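PDB 3TOS: CalS11 from Micromonospora echinospora, which probably acts as an S-adenosylmethionine-dependent O-methyltransferase in calicheamicin biosynthesis. Local coordinates for residues 60-65 with 212-217. Sequence-based numbering, arbitrary orientation. Where two conformers were deposited one is given.
Sequences DALYRQ and IVAFDE. With NA (sodium ion), chain Q; GLU (glutamic acid), chain P.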
# COMPACT_ATOMS: atom_id res chain seq x y z
N ASP B 60 5.32 -25.35 5.42
CA ASP B 60 4.23 -24.73 4.68
C ASP B 60 4.59 -23.31 4.24
O ASP B 60 4.27 -22.91 3.11
CB ASP B 60 2.94 -24.72 5.53
CG ASP B 60 1.83 -23.99 4.87
OD1 ASP B 60 1.30 -24.54 3.90
OD2 ASP B 60 1.43 -22.90 5.31
N ALA B 61 5.28 -22.55 5.11
CA ALA B 61 5.67 -21.18 4.76
C ALA B 61 6.69 -21.20 3.61
O ALA B 61 6.59 -20.38 2.68
CB ALA B 61 6.29 -20.48 5.98
N LEU B 62 7.65 -22.12 3.64
CA LEU B 62 8.62 -22.20 2.52
C LEU B 62 7.93 -22.62 1.22
O LEU B 62 8.15 -22.00 0.15
CB LEU B 62 9.75 -23.19 2.81
CG LEU B 62 10.63 -22.82 4.03
CD1 LEU B 62 11.62 -23.97 4.23
CD2 LEU B 62 11.45 -21.49 3.82
N TYR B 63 7.03 -23.60 1.31
CA TYR B 63 6.35 -24.07 0.11
C TYR B 63 5.50 -22.95 -0.49
O TYR B 63 5.48 -22.72 -1.70
CB TYR B 63 5.47 -25.29 0.45
CG TYR B 63 4.99 -26.13 -0.74
CD1 TYR B 63 4.83 -25.59 -2.03
CD2 TYR B 63 4.84 -27.48 -0.61
CE1 TYR B 63 4.43 -26.35 -3.08
CE2 TYR B 63 4.47 -28.25 -1.70
CZ TYR B 63 4.18 -27.69 -2.88
OH TYR B 63 3.80 -28.53 -3.92
N ARG B 64 4.77 -22.23 0.36
CA ARG B 64 3.96 -21.13 -0.16
C ARG B 64 4.77 -20.07 -0.90
O ARG B 64 4.28 -19.44 -1.81
CB ARG B 64 3.16 -20.48 0.97
CG ARG B 64 1.98 -21.36 1.40
CD ARG B 64 1.11 -20.60 2.40
NE ARG B 64 1.72 -20.46 3.73
CZ ARG B 64 2.16 -19.32 4.28
NH1 ARG B 64 2.15 -18.18 3.60
NH2 ARG B 64 2.68 -19.35 5.51
N GLN B 65 6.03 -19.91 -0.52
CA GLN B 65 6.89 -18.91 -1.19
C GLN B 65 7.34 -19.31 -2.58
O GLN B 65 7.77 -18.42 -3.33
CB GLN B 65 8.13 -18.55 -0.35
CG GLN B 65 7.66 -17.67 0.86
CD GLN B 65 8.80 -17.03 1.63
OE1 GLN B 65 9.76 -16.53 1.05
NE2 GLN B 65 8.71 -17.05 2.95
N ILE B 212 14.10 -20.81 -3.46
CA ILE B 212 14.46 -20.67 -2.06
C ILE B 212 15.49 -21.72 -1.68
O ILE B 212 15.33 -22.91 -2.04
CB ILE B 212 13.19 -20.89 -1.12
CG1 ILE B 212 12.15 -19.83 -1.45
CG2 ILE B 212 13.63 -20.97 0.42
CD1 ILE B 212 12.55 -18.45 -1.04
N VAL B 213 16.52 -21.30 -0.94
CA VAL B 213 17.52 -22.19 -0.39
C VAL B 213 17.42 -22.10 1.13
O VAL B 213 17.57 -21.00 1.69
CB VAL B 213 18.94 -21.83 -0.87
CG1 VAL B 213 19.98 -22.78 -0.22
CG2 VAL B 213 18.94 -21.93 -2.42
N ALA B 214 17.08 -23.21 1.77
CA ALA B 214 16.87 -23.23 3.23
C ALA B 214 17.83 -24.16 3.96
O ALA B 214 18.27 -25.16 3.39
CB ALA B 214 15.42 -23.61 3.54
N PHE B 215 18.16 -23.80 5.19
CA PHE B 215 19.13 -24.54 6.00
C PHE B 215 18.52 -24.82 7.34
O PHE B 215 17.92 -23.94 7.98
CB PHE B 215 20.40 -23.71 6.24
CG PHE B 215 21.17 -23.42 4.97
CD1 PHE B 215 20.99 -22.21 4.32
CD2 PHE B 215 22.04 -24.38 4.44
CE1 PHE B 215 21.68 -21.93 3.17
CE2 PHE B 215 22.77 -24.12 3.27
CZ PHE B 215 22.56 -22.91 2.61
N ASP B 216 18.69 -26.07 7.80
CA ASP B 216 18.08 -26.52 9.06
C ASP B 216 18.90 -26.17 10.29
O ASP B 216 18.36 -26.08 11.37
CB ASP B 216 17.81 -28.05 9.00
CG ASP B 216 16.82 -28.52 10.02
OD1 ASP B 216 17.24 -29.07 11.06
OD2 ASP B 216 15.61 -28.40 9.76
N GLU B 217 20.22 -25.98 10.10
CA GLU B 217 21.15 -25.76 11.27
C GLU B 217 22.24 -24.71 10.99
O GLU B 217 23.33 -24.82 11.53
CB GLU B 217 21.80 -27.09 11.73
CG GLU B 217 20.77 -28.18 12.15
CD GLU B 217 20.09 -27.89 13.48
OE1 GLU B 217 20.40 -26.86 14.06
OE2 GLU B 217 19.25 -28.71 13.94
NA NA Q . 16.87 -27.27 13.29
N GLU P . 18.32 -30.91 12.54
CA GLU P . 17.57 -31.94 13.35
C GLU P . 16.52 -31.23 14.21
O GLU P . 16.40 -29.99 14.15
CB GLU P . 18.53 -32.75 14.27
CG GLU P . 19.28 -31.87 15.30
CD GLU P . 20.29 -32.64 16.16
OE1 GLU P . 20.18 -33.88 16.30
OE2 GLU P . 21.14 -31.98 16.77
OXT GLU P . 15.79 -31.84 15.01
O HOH W 1 14.90 -26.14 15.24
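Leu62 of helix 50-65 meets Ile212 and Ala214 of strand 211-215, packing a helix on the central sheet of a Rossmann-like methyltransferase fold. The two short axes approach to 9.8 Å and run nearly antiparallel (164°). No hydrogen bond links the segments; the two Leu62 contacts are apolar, and Gln65 adds a polar-to-methyl one. In Leu62, CG anti to the carbonyl carbon (chi1 -63°) aims the branch at the strand, and its fork divides the contact: CD1 lies 3.9 Å from Ala214 CB, while CD2 lies 4.1 Å from Ile212 CG2. Ile212 and Ala214 alternate with Val213, whose side chain points away from the helix; Tyr187 and Tyr252 of the flanking strands also touch Leu62. One turn further along the helix, the extended Gln65 chain crosses Ile212 at about a right angle, bringing Gln65 OE1 to 4.0 Å from Ile212 CD1, while Gln65 NE2 is hydrogen-bonded to Tyr252 OH. Within the helix, Arg64 NE reaches back one turn to Asp60 OD2 (2.9 Å) in a salt bridge that lies nearly in the guanidinium plane but 53° out of the carboxylate plane.

Past the strand's C-terminal end the chain enters the glutamate and sodium site. Asp216 places its backbone O 2.7 Å from the sodium ion; its OD1 binds both the ion and the ligand's N, and Tyr187 OH hydrogen-bonds OD2. An alanine here would keep the backbone O but is likely to cost the sodium ion its OD1 ligand and deprive the glutamate N and Tyr187 OH of this carboxylate. Glu217, its chain bent at chi2, also turns OE2 to the ion in the conformer described. There the glutamic acid N is gripped by both carboxylates, 2.8 Å from Glu217 OE2 and 2.6 Å from Asp216 OD1.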